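Local coordinates for hypothetical membrane spanning protein (Thermus thermophilus, PDB 2VPZ), which binds quinones in the membrane and probably serves as the NrfD-type integral membrane subunit of a polysulfide reductase complex, passing quinol electrons to its partner subunits, at residues 10-15 with 245-250; 37-40 with 45-48; 63-66 with 70-73. One frame throughout, in Å; residues are numbered along the deposited sequence.

Interaction 1 (10-15 with 245-250); sequences AQEFWH and AGQWQG
The carboxamide of Gln247 docks onto the peptide groups of Phe13 and Trp14, so that one side chain joins the loop ahead of helix 16-41 to the tail after helix 227-245. Gln247 occupies the middle position of an inverse gamma turn, and its side chain runs out from that turn with CG beside the backbone N (chi1 -68°) and an extended course beyond CG. Both ends of the amide are used. OE1 accepts a nearly straight bond from Trp14 N at 3.0 Å, although this donor stands above the plane of the Gln247 side-chain carbonyl and not on a lone pair. The same oxygen receives a weak second bond from Phe13 N, 2.9 Å away and bent to 130° at the hydrogen. NE2 gives a fairly straight bond to Trp14 O at 2.9 Å, arriving in the plane of that carbonyl and on a lone pair; NE2 also bonds Val243 O. With both the N and the O of Trp14 engaged, the amide has little freedom to flip. Phe13 lies beneath the side chain: Gln247 OE1 is 3.6 Å above the centre of its ring, with ring and amide turned 55° from each other, and the apolar touch is Phe13 CZ to Gln247 CG at 3.5 Å. An alanine at Gln247 would remove the carboxamide and is likely to leave Trp14 N and Trp14 O without this shared partner, and to take away the cover that Gln247 gives one face of the Phe13 ring. Trp14 also bonds through NE1 to the backbone of another protein's chain, which places this tie at a subunit interface. The Trp14 side chain lies about 8 Å from that of His21, a ubiquinone-binding residue. Beside the bonded amide, Glu12 CG passes Gln247 OE1 at 3.3 Å.

Interaction 2 (37-40 with 45-48); sequences LLHL and EARR
One face of the His39 imidazole is covered by the methyl of Ala46, a CH-pi contact at the turn of a helical hairpin in which helix 16-41 reverses into helix 46-65. Ala46 CB lies 3.7 Å from the ring centroid and 18° off the ring normal, displaced toward the rim on the ND1 side. At the carbon between the two nitrogens, His39 CE1 approaches Ala46 O at 3.2 Å. That carbonyl also accepts a hydrogen bond from Thr50 OG1, while His39 ND1 bonds back to Ala35 O one turn earlier in its own helix, which helps to fix the rotation of the ring. Ala46 fills the gap between the helices: its methyl comes within 3.4 Å of His39 N and meets Leu38 CB at 3.7 Å. The nearest CA atoms across the segments, those of Leu38 and Ala46, are 4.9 Å apart, a closeness that a methyl side chain tolerates. With CG held beside its backbone N (chi1 -78°), Leu38 carries CD1 on to Glu45 O, a looser contact at 4.0 Å. The polar ends of the second segment have partners beyond the contact: Glu45 OE2 accepts a bond from Trp171 NE1, in a loop distant in sequence, and Arg48 NH2 bonds Tyr52 OH of its own helix. Glu45 OE1 pairs in a salt bridge with Arg48 NH1 at 2.8 Å.

Interaction 3 (63-66 with 70-73); sequences ILWA and ARFR
The chain turns back just after helix 46-65, bringing Trp65 CA and Arg71 CA to 5.7 Å, the nearest such pair of the two segments. Across this turn the indole of Trp65 reaches the backbone of the following loop. CG stands anti to the backbone N (chi1 167°), which carries the ring out over the loop, and NE1 gives a weak hydrogen bond to Arg71 O at 3.0 Å, bent to 128° at the hydrogen. Arg71 meets Trp65 in two further ways. Its CB lies 4.1 Å above one face of the indole, offset toward the rim, and the same atom approaches Trp65 O at 3.2 Å. Beyond CB the arginine chain bends at chi2 and chi3 and brings NH1 to 2.7 Å from Ala66 O, but the angle is too poor for this to count as a hydrogen bond. Phe72 supplies the apolar part of the contact: CE2 touches Trp65 CZ2 at 4.1 Å, and the two side chains cross at about a right angle. One face of the Phe72 ring is backed by Arg71 CG, 3.5 Å above its centre, so the aliphatic part of the arginine lies against both aromatic groups. Nearby, Arg73 NH2 bonds the backbone of another protein's chain, against which Ala70 also packs. Trp65 lies about 9 Å, side chain to side chain, from the ubiquinone-binding His21. Tryptophan and arginine gathered at the end of a predicted transmembrane helix are consistent with the interfacial edge of a membrane-helix bundle.

From the N terminus, the chain first passes 10-15, which waits for its partner until 245-250; interaction 1 thus closes a loop over nearly the whole protein, tying the entry to helix 16-41 to the tail after helix 227-245. Within that span lie two short closures in series. Interaction 2 joins the end of helix 16-41 to the start of helix 46-65, and interaction 3 then binds the far end of helix 46-65 to the loop leading toward helix 88-107. None of the three cross. Interactions 1 and 2 fall on opposite sides of the chain's centre, their centres 40 Å apart, whereas interactions 1 and 3 approach to about 8 Å between nearest atoms.

Interaction 1 (10-15 with 245-250)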
ATOM      1  N   ALA C  10     -21.969  14.728   0.293  1.00 38.28           N
ATOM      2  CA  ALA C  10     -21.074  15.763   0.796  1.00 39.43           C
ATOM      3  C   ALA C  10     -21.629  17.188   0.815  1.00 41.48           C
ATOM      4  O   ALA C  10     -20.863  18.156   0.835  1.00 42.78           O
ATOM      5  CB  ALA C  10     -19.744  15.747  -0.004  1.00 38.76           C
ATOM      6  N   GLN C  11     -22.950  17.310   0.812  1.00 43.50           N
ATOM      7  CA  GLN C  11     -23.637  18.603   0.833  1.00 45.82           C
ATOM      8  C   GLN C  11     -23.833  19.160   2.265  1.00 44.92           C
ATOM      9  O   GLN C  11     -23.812  18.419   3.248  1.00 44.36           O
ATOM     10  CB  GLN C  11     -25.002  18.523   0.123  1.00 48.93           C
ATOM     11  CG  GLN C  11     -26.029  17.570   0.782  1.00 55.58           C
ATOM     12  CD  GLN C  11     -25.824  16.082   0.419  1.00 59.61           C
ATOM     13  OE1 GLN C  11     -26.374  15.178   1.073  1.00 61.62           O
ATOM     14  NE2 GLN C  11     -25.050  15.831  -0.647  1.00 61.63           N
ATOM     15  N   GLU C  12     -24.014  20.472   2.349  1.00 44.71           N
ATOM     16  CA  GLU C  12     -24.239  21.196   3.597  1.00 43.97           C
ATOM     17  C   GLU C  12     -25.372  20.552   4.439  1.00 43.59           C
ATOM     18  O   GLU C  12     -26.504  20.423   3.966  1.00 43.83           O
ATOM     19  CB  GLU C  12     -24.578  22.661   3.271  1.00 44.62           C
ATOM     20  CG  GLU C  12     -24.817  23.576   4.455  1.00 47.18           C
ATOM     21  CD  GLU C  12     -25.556  24.859   4.072  1.00 48.41           C
ATOM     22  OE1 GLU C  12     -26.781  24.783   3.814  1.00 49.26           O
ATOM     23  OE2 GLU C  12     -24.896  25.915   3.999  1.00 48.97           O
ATOM     24  N   PHE C  13     -25.052  20.138   5.669  1.00 43.12           N
ATOM     25  CA  PHE C  13     -26.012  19.522   6.601  1.00 42.03           C
ATOM     26  C   PHE C  13     -26.566  20.528   7.645  1.00 42.11           C
ATOM     27  O   PHE C  13     -27.610  20.273   8.245  1.00 42.36           O
ATOM     28  CB  PHE C  13     -25.391  18.281   7.309  1.00 40.62           C
ATOM     29  CG  PHE C  13     -23.959  18.483   7.837  1.00 41.04           C
ATOM     30  CD1 PHE C  13     -23.717  18.933   9.149  1.00 40.22           C
ATOM     31  CD2 PHE C  13     -22.855  18.259   7.002  1.00 41.31           C
ATOM     32  CE1 PHE C  13     -22.388  19.160   9.619  1.00 40.09           C
ATOM     33  CE2 PHE C  13     -21.520  18.482   7.452  1.00 40.09           C
ATOM     34  CZ  PHE C  13     -21.291  18.936   8.764  1.00 40.09           C
ATOM     35  N   TRP C  14     -25.860  21.646   7.870  1.00 41.31           N
ATOM     36  CA  TRP C  14     -26.280  22.726   8.811  1.00 41.77           C
ATOM     37  C   TRP C  14     -26.379  24.039   8.004  1.00 43.05           C
ATOM     38  O   TRP C  14     -25.356  24.571   7.561  1.00 43.24           O
ATOM     39  CB  TRP C  14     -25.308  22.887  10.015  1.00 40.22           C
ATOM     40  CG  TRP C  14     -25.412  21.761  11.072  1.00 39.83           C
ATOM     41  CD1 TRP C  14     -26.507  20.965  11.315  1.00 39.32           C
ATOM     42  CD2 TRP C  14     -24.369  21.269  11.963  1.00 38.41           C
ATOM     43  NE1 TRP C  14     -26.205  20.016  12.271  1.00 39.14           N
ATOM     44  CE2 TRP C  14     -24.909  20.174  12.681  1.00 38.41           C
ATOM     45  CE3 TRP C  14     -23.031  21.639  12.211  1.00 37.04           C
ATOM     46  CZ2 TRP C  14     -24.156  19.445  13.645  1.00 37.64           C
ATOM     47  CZ3 TRP C  14     -22.270  20.915  13.172  1.00 35.28           C
ATOM     48  CH2 TRP C  14     -22.845  19.829  13.867  1.00 35.76           C
ATOM     49  N   HIS C  15     -27.611  24.532   7.845  1.00 43.42           N
ATOM     50  CA  HIS C  15     -27.981  25.709   7.061  1.00 45.80           C
ATOM     51  C   HIS C  15     -27.907  27.088   7.745  1.00 46.56           C
ATOM     52  O   HIS C  15     -27.460  27.185   8.890  1.00 46.85           O
ATOM     53  CB  HIS C  15     -29.381  25.367   6.476  1.00 46.19           C
ATOM     54  CG  HIS C  15     -29.517  24.012   5.863  1.00 48.30           C
ATOM     55  ND1 HIS C  15     -28.853  23.670   4.727  1.00 48.01           N
ATOM     56  CD2 HIS C  15     -30.146  22.901   6.276  1.00 48.80           C
ATOM     57  CE1 HIS C  15     -29.046  22.399   4.467  1.00 47.90           C
ATOM     58  NE2 HIS C  15     -29.835  21.904   5.397  1.00 48.45           N
ATOM     59  N   ALA C 245     -18.759  27.646   6.740  1.00 39.96           N
ATOM     60  CA  ALA C 245     -17.518  27.345   6.029  1.00 40.61           C
ATOM     61  C   ALA C 245     -16.712  26.117   6.491  1.00 41.07           C
ATOM     62  O   ALA C 245     -15.827  25.633   5.768  1.00 41.55           O
ATOM     63  CB  ALA C 245     -16.580  28.586   6.018  1.00 39.74           C
ATOM     64  N   GLY C 246     -17.001  25.593   7.673  1.00 41.00           N
ATOM     65  CA  GLY C 246     -16.259  24.459   8.188  1.00 40.94           C
ATOM     66  C   GLY C 246     -16.760  23.052   7.885  1.00 41.25           C
ATOM     67  O   GLY C 246     -16.162  22.056   8.335  1.00 40.20           O
ATOM     68  N   GLN C 247     -17.863  22.951   7.136  1.00 40.75           N
ATOM     69  CA  GLN C 247     -18.506  21.664   6.746  1.00 40.32           C
ATOM     70  C   GLN C 247     -17.819  21.116   5.499  1.00 40.58           C
ATOM     71  O   GLN C 247     -18.419  20.999   4.438  1.00 41.68           O
ATOM     72  CB  GLN C 247     -20.005  21.865   6.437  1.00 38.92           C
ATOM     73  CG  GLN C 247     -20.838  22.229   7.663  1.00 40.23           C
ATOM     74  CD  GLN C 247     -22.265  22.731   7.360  1.00 40.47           C
ATOM     75  OE1 GLN C 247     -23.116  22.003   6.833  1.00 40.43           O
ATOM     76  NE2 GLN C 247     -22.531  23.992   7.716  1.00 38.91           N
ATOM     77  N   TRP C 248     -16.565  20.729   5.684  1.00 39.86           N
ATOM     78  CA  TRP C 248     -15.701  20.276   4.589  1.00 38.82           C
ATOM     79  C   TRP C 248     -14.790  19.159   5.146  1.00 40.31           C
ATOM     80  O   TRP C 248     -14.259  19.281   6.242  1.00 40.75           O
ATOM     81  CB  TRP C 248     -14.905  21.521   4.153  1.00 36.84           C
ATOM     82  CG  TRP C 248     -13.831  21.357   3.102  1.00 35.09           C
ATOM     83  CD1 TRP C 248     -14.005  21.001   1.789  1.00 35.57           C
ATOM     84  CD2 TRP C 248     -12.403  21.537   3.274  1.00 34.01           C
ATOM     85  NE1 TRP C 248     -12.786  20.949   1.148  1.00 34.30           N
ATOM     86  CE2 TRP C 248     -11.790  21.275   2.027  1.00 32.39           C
ATOM     87  CE3 TRP C 248     -11.587  21.905   4.360  1.00 33.17           C
ATOM     88  CZ2 TRP C 248     -10.390  21.350   1.833  1.00 32.12           C
ATOM     89  CZ3 TRP C 248     -10.178  21.982   4.175  1.00 31.82           C
ATOM     90  CH2 TRP C 248      -9.608  21.708   2.916  1.00 31.39           C
ATOM     91  N   GLN C 249     -14.628  18.073   4.378  1.00 40.40           N
ATOM     92  CA  GLN C 249     -13.803  16.881   4.750  1.00 42.19           C
ATOM     93  C   GLN C 249     -12.405  17.013   4.150  1.00 44.63           C
ATOM     94  O   GLN C 249     -11.385  16.501   4.671  1.00 43.38           O
ATOM     95  CB  GLN C 249     -14.374  15.644   4.123  1.00 40.74           C
ATOM     96  CG  GLN C 249     -15.827  15.387   4.252  1.00 39.33           C
ATOM     97  CD  GLN C 249     -16.060  14.423   5.366  1.00 38.28           C
ATOM     98  OE1 GLN C 249     -17.021  13.657   5.384  1.00 37.95           O
ATOM     99  NE2 GLN C 249     -15.129  14.434   6.322  1.00 37.37           N
ATOM    100  N   GLY C 250     -12.532  17.565   2.950  1.00 49.13           N
ATOM    101  CA  GLY C 250     -11.508  17.806   1.973  1.00 49.02           C
ATOM    102  C   GLY C 250     -10.092  17.360   1.946  1.00 49.43           C
ATOM    103  O   GLY C 250      -9.378  17.532   2.948  1.00 51.15           O
TER

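Interaction 2 (37-40 with 45-48)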
ATOM      1  N   LEU C  37     -24.178  35.657  38.096  1.00 55.64           N
ATOM      2  CA  LEU C  37     -23.173  36.495  38.744  1.00 55.26           C
ATOM      3  C   LEU C  37     -23.822  37.722  39.448  1.00 56.08           C
ATOM      4  O   LEU C  37     -23.262  38.265  40.407  1.00 56.14           O
ATOM      5  CB  LEU C  37     -22.095  36.971  37.729  1.00 54.34           C
ATOM      6  CG  LEU C  37     -21.111  35.952  37.100  1.00 53.13           C
ATOM      7  CD1 LEU C  37     -20.128  36.649  36.144  1.00 52.37           C
ATOM      8  CD2 LEU C  37     -20.334  35.216  38.200  1.00 52.02           C
ATOM      9  N   LEU C  38     -24.981  38.164  38.957  1.00 56.48           N
ATOM     10  CA  LEU C  38     -25.715  39.305  39.540  1.00 56.52           C
ATOM     11  C   LEU C  38     -26.414  38.846  40.829  1.00 57.11           C
ATOM     12  O   LEU C  38     -26.298  39.492  41.868  1.00 57.35           O
ATOM     13  CB  LEU C  38     -26.703  39.954  38.550  1.00 56.08           C
ATOM     14  CG  LEU C  38     -26.081  40.886  37.484  1.00 55.53           C
ATOM     15  CD1 LEU C  38     -27.115  41.239  36.399  1.00 55.66           C
ATOM     16  CD2 LEU C  38     -25.515  42.159  38.145  1.00 55.34           C
ATOM     17  N   HIS C  39     -27.136  37.735  40.760  1.00 57.87           N
ATOM     18  CA  HIS C  39     -27.765  37.193  41.961  1.00 59.62           C
ATOM     19  C   HIS C  39     -26.687  36.962  43.024  1.00 61.34           C
ATOM     20  O   HIS C  39     -26.943  37.125  44.224  1.00 62.21           O
ATOM     21  CB  HIS C  39     -28.493  35.870  41.703  1.00 60.04           C
ATOM     22  CG  HIS C  39     -29.921  35.977  41.348  1.00 61.40           C
ATOM     23  ND1 HIS C  39     -30.348  36.123  40.060  1.00 62.38           N
ATOM     24  CD2 HIS C  39     -31.011  36.050  42.114  1.00 62.00           C
ATOM     25  CE1 HIS C  39     -31.648  36.297  40.049  1.00 62.44           C
ATOM     26  NE2 HIS C  39     -32.076  36.255  41.291  1.00 62.66           N
ATOM     27  N   LEU C  40     -25.490  36.598  42.583  1.00 62.11           N
ATOM     28  CA  LEU C  40     -24.391  36.315  43.497  1.00 62.53           C
ATOM     29  C   LEU C  40     -23.773  37.570  44.182  1.00 62.99           C
ATOM     30  O   LEU C  40     -23.290  37.471  45.305  1.00 62.37           O
ATOM     31  CB  LEU C  40     -23.345  35.378  42.826  1.00 62.92           C
ATOM     32  CG  LEU C  40     -23.156  33.880  43.251  1.00 63.04           C
ATOM     33  CD1 LEU C  40     -24.452  33.325  43.868  1.00 63.51           C
ATOM     34  CD2 LEU C  40     -22.693  33.016  42.046  1.00 63.25           C
ATOM     35  N   GLU C  45     -30.402  44.373  39.780  1.00 65.87           N
ATOM     36  CA  GLU C  45     -30.670  44.037  38.371  1.00 66.70           C
ATOM     37  C   GLU C  45     -30.735  42.524  38.100  1.00 66.45           C
ATOM     38  O   GLU C  45     -30.998  42.086  36.978  1.00 66.48           O
ATOM     39  CB  GLU C  45     -29.577  44.587  37.451  1.00 67.24           C
ATOM     40  CG  GLU C  45     -29.193  46.037  37.591  1.00 68.94           C
ATOM     41  CD  GLU C  45     -28.876  46.650  36.233  1.00 70.54           C
ATOM     42  OE1 GLU C  45     -29.803  46.646  35.387  1.00 71.81           O
ATOM     43  OE2 GLU C  45     -27.728  47.097  36.018  1.00 70.30           O
ATOM     44  N   ALA C  46     -30.461  41.731  39.121  1.00 66.56           N
ATOM     45  CA  ALA C  46     -30.441  40.289  38.953  1.00 67.36           C
ATOM     46  C   ALA C  46     -31.780  39.686  38.506  1.00 67.97           C
ATOM     47  O   ALA C  46     -31.824  38.630  37.879  1.00 68.17           O
ATOM     48  CB  ALA C  46     -29.984  39.604  40.279  1.00 66.67           C
ATOM     49  N   ARG C  47     -32.865  40.389  38.786  1.00 68.49           N
ATOM     50  CA  ARG C  47     -34.210  39.917  38.480  1.00 69.01           C
ATOM     51  C   ARG C  47     -34.681  39.944  37.027  1.00 68.93           C
ATOM     52  O   ARG C  47     -35.313  38.999  36.536  1.00 69.44           O
ATOM     53  CB  ARG C  47     -35.212  40.629  39.386  1.00 70.31           C
ATOM     54  CG  ARG C  47     -35.338  40.037  40.783  1.00 72.11           C
ATOM     55  CD  ARG C  47     -36.402  38.938  40.765  1.00 73.02           C
ATOM     56  NE  ARG C  47     -37.699  39.425  40.289  1.00 72.87           N
ATOM     57  CZ  ARG C  47     -38.843  38.770  40.407  1.00 72.99           C
ATOM     58  NH1 ARG C  47     -38.832  37.586  41.000  1.00 72.42           N
ATOM     59  NH2 ARG C  47     -39.987  39.275  39.952  1.00 73.06           N
ATOM     60  N   ARG C  48     -34.391  41.044  36.356  1.00 68.19           N
ATOM     61  CA  ARG C  48     -34.768  41.204  34.972  1.00 67.44           C
ATOM     62  C   ARG C  48     -33.727  40.532  34.061  1.00 65.80           C
ATOM     63  O   ARG C  48     -34.048  40.155  32.941  1.00 66.18           O
ATOM     64  CB  ARG C  48     -34.932  42.681  34.609  1.00 68.84           C
ATOM     65  CG  ARG C  48     -33.635  43.448  34.618  1.00 70.76           C
ATOM     66  CD  ARG C  48     -33.882  44.926  34.475  1.00 73.19           C
ATOM     67  NE  ARG C  48     -33.750  45.394  33.105  1.00 75.67           N
ATOM     68  CZ  ARG C  48     -32.804  46.232  32.702  1.00 77.25           C
ATOM     69  NH1 ARG C  48     -31.926  46.678  33.584  1.00 76.89           N
ATOM     70  NH2 ARG C  48     -32.740  46.612  31.433  1.00 77.93           N
TER

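Interaction 3 (63-66 with 70-73)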
ATOM      1  N   ILE C  63     -36.545  27.755  18.102  1.00 70.45           N
ATOM      2  CA  ILE C  63     -35.988  27.606  16.761  1.00 70.03           C
ATOM      3  C   ILE C  63     -35.121  26.305  16.543  1.00 69.48           C
ATOM      4  O   ILE C  63     -34.845  25.939  15.405  1.00 69.53           O
ATOM      5  CB  ILE C  63     -35.290  28.967  16.188  1.00 69.89           C
ATOM      6  CG1 ILE C  63     -33.779  28.889  16.237  1.00 70.20           C
ATOM      7  CG2 ILE C  63     -35.851  30.185  16.946  1.00 68.95           C
ATOM      8  CD1 ILE C  63     -33.063  29.719  15.123  1.00 71.17           C
ATOM      9  N   LEU C  64     -34.725  25.611  17.620  1.00 69.28           N
ATOM     10  CA  LEU C  64     -34.006  24.301  17.524  1.00 68.91           C
ATOM     11  C   LEU C  64     -35.045  23.241  17.087  1.00 69.18           C
ATOM     12  O   LEU C  64     -34.744  22.266  16.376  1.00 68.93           O
ATOM     13  CB  LEU C  64     -33.382  23.830  18.880  1.00 68.29           C
ATOM     14  CG  LEU C  64     -31.891  24.082  19.158  1.00 68.03           C
ATOM     15  CD1 LEU C  64     -31.552  24.016  20.664  1.00 67.43           C
ATOM     16  CD2 LEU C  64     -31.020  23.085  18.363  1.00 68.06           C
ATOM     17  N   TRP C  65     -36.280  23.444  17.529  1.00 69.35           N
ATOM     18  CA  TRP C  65     -37.395  22.561  17.225  1.00 69.51           C
ATOM     19  C   TRP C  65     -38.105  22.918  15.879  1.00 68.96           C
ATOM     20  O   TRP C  65     -38.440  22.027  15.084  1.00 69.31           O
ATOM     21  CB  TRP C  65     -38.396  22.540  18.398  1.00 70.38           C
ATOM     22  CG  TRP C  65     -39.716  21.906  18.043  1.00 71.54           C
ATOM     23  CD1 TRP C  65     -40.048  20.576  18.087  1.00 71.66           C
ATOM     24  CD2 TRP C  65     -40.855  22.582  17.475  1.00 71.99           C
ATOM     25  NE1 TRP C  65     -41.313  20.391  17.579  1.00 72.40           N
ATOM     26  CE2 TRP C  65     -41.833  21.600  17.198  1.00 72.16           C
ATOM     27  CE3 TRP C  65     -41.139  23.929  17.169  1.00 72.62           C
ATOM     28  CZ2 TRP C  65     -43.093  21.920  16.622  1.00 72.28           C
ATOM     29  CZ3 TRP C  65     -42.389  24.257  16.596  1.00 72.35           C
ATOM     30  CH2 TRP C  65     -43.348  23.246  16.331  1.00 72.74           C
ATOM     31  N   ALA C  66     -38.293  24.208  15.599  1.00 68.65           N
ATOM     32  CA  ALA C  66     -38.931  24.686  14.368  1.00 69.14           C
ATOM     33  C   ALA C  66     -38.080  24.488  13.108  1.00 69.56           C
ATOM     34  O   ALA C  66     -38.551  24.673  11.971  1.00 69.69           O
ATOM     35  CB  ALA C  66     -39.325  26.186  14.489  1.00 68.77           C
ATOM     36  N   ALA C  70     -37.448  16.552  12.016  1.00 65.80           N
ATOM     37  CA  ALA C  70     -38.300  15.668  12.814  1.00 66.57           C
ATOM     38  C   ALA C  70     -39.172  16.475  13.802  1.00 67.30           C
ATOM     39  O   ALA C  70     -39.564  15.980  14.870  1.00 67.04           O
ATOM     40  CB  ALA C  70     -37.435  14.613  13.562  1.00 66.28           C
ATOM     41  N   ARG C  71     -39.476  17.716  13.420  1.00 67.78           N
ATOM     42  CA  ARG C  71     -40.292  18.625  14.224  1.00 68.69           C
ATOM     43  C   ARG C  71     -41.721  18.076  14.512  1.00 69.04           C
ATOM     44  O   ARG C  71     -42.260  18.327  15.587  1.00 69.70           O
ATOM     45  CB  ARG C  71     -40.372  20.022  13.562  1.00 68.45           C
ATOM     46  CG  ARG C  71     -41.681  20.313  12.838  1.00 68.96           C
ATOM     47  CD  ARG C  71     -41.440  21.217  11.626  1.00 69.62           C
ATOM     48  NE  ARG C  71     -40.397  20.716  10.739  1.00 70.69           N
ATOM     49  CZ  ARG C  71     -39.480  21.469  10.136  1.00 72.09           C
ATOM     50  NH1 ARG C  71     -39.483  22.777  10.337  1.00 73.14           N
ATOM     51  NH2 ARG C  71     -38.555  20.935   9.339  1.00 72.20           N
ATOM     52  N   PHE C  72     -42.324  17.336  13.578  1.00 69.01           N
ATOM     53  CA  PHE C  72     -43.663  16.780  13.805  1.00 69.04           C
ATOM     54  C   PHE C  72     -43.687  15.256  14.130  1.00 69.08           C
ATOM     55  O   PHE C  72     -44.746  14.675  14.337  1.00 70.22           O
ATOM     56  CB  PHE C  72     -44.630  17.130  12.635  1.00 68.23           C
ATOM     57  CG  PHE C  72     -44.927  18.624  12.467  1.00 67.88           C
ATOM     58  CD1 PHE C  72     -44.882  19.227  11.206  1.00 67.11           C
ATOM     59  CD2 PHE C  72     -45.215  19.434  13.582  1.00 67.28           C
ATOM     60  CE1 PHE C  72     -45.109  20.606  11.045  1.00 66.71           C
ATOM     61  CE2 PHE C  72     -45.448  20.826  13.441  1.00 67.36           C
ATOM     62  CZ  PHE C  72     -45.390  21.409  12.165  1.00 67.05           C
ATOM     63  N   ARG C  73     -42.516  14.638  14.207  1.00 69.00           N
ATOM     64  CA  ARG C  73     -42.410  13.227  14.570  1.00 68.75           C
ATOM     65  C   ARG C  73     -42.320  13.043  16.104  1.00 69.06           C
ATOM     66  O   ARG C  73     -42.436  11.923  16.620  1.00 68.71           O
ATOM     67  CB  ARG C  73     -41.199  12.600  13.866  1.00 68.55           C
ATOM     68  CG  ARG C  73     -41.387  12.583  12.365  1.00 67.95           C
ATOM     69  CD  ARG C  73     -40.787  11.304  11.790  1.00 66.93           C
ATOM     70  NE  ARG C  73     -39.363  11.224  12.127  1.00 66.50           N
ATOM     71  CZ  ARG C  73     -38.746  10.233  12.777  1.00 66.79           C
ATOM     72  NH1 ARG C  73     -39.411   9.165  13.194  1.00 67.11           N
ATOM     73  NH2 ARG C  73     -37.438  10.329  13.033  1.00 66.40           N
TER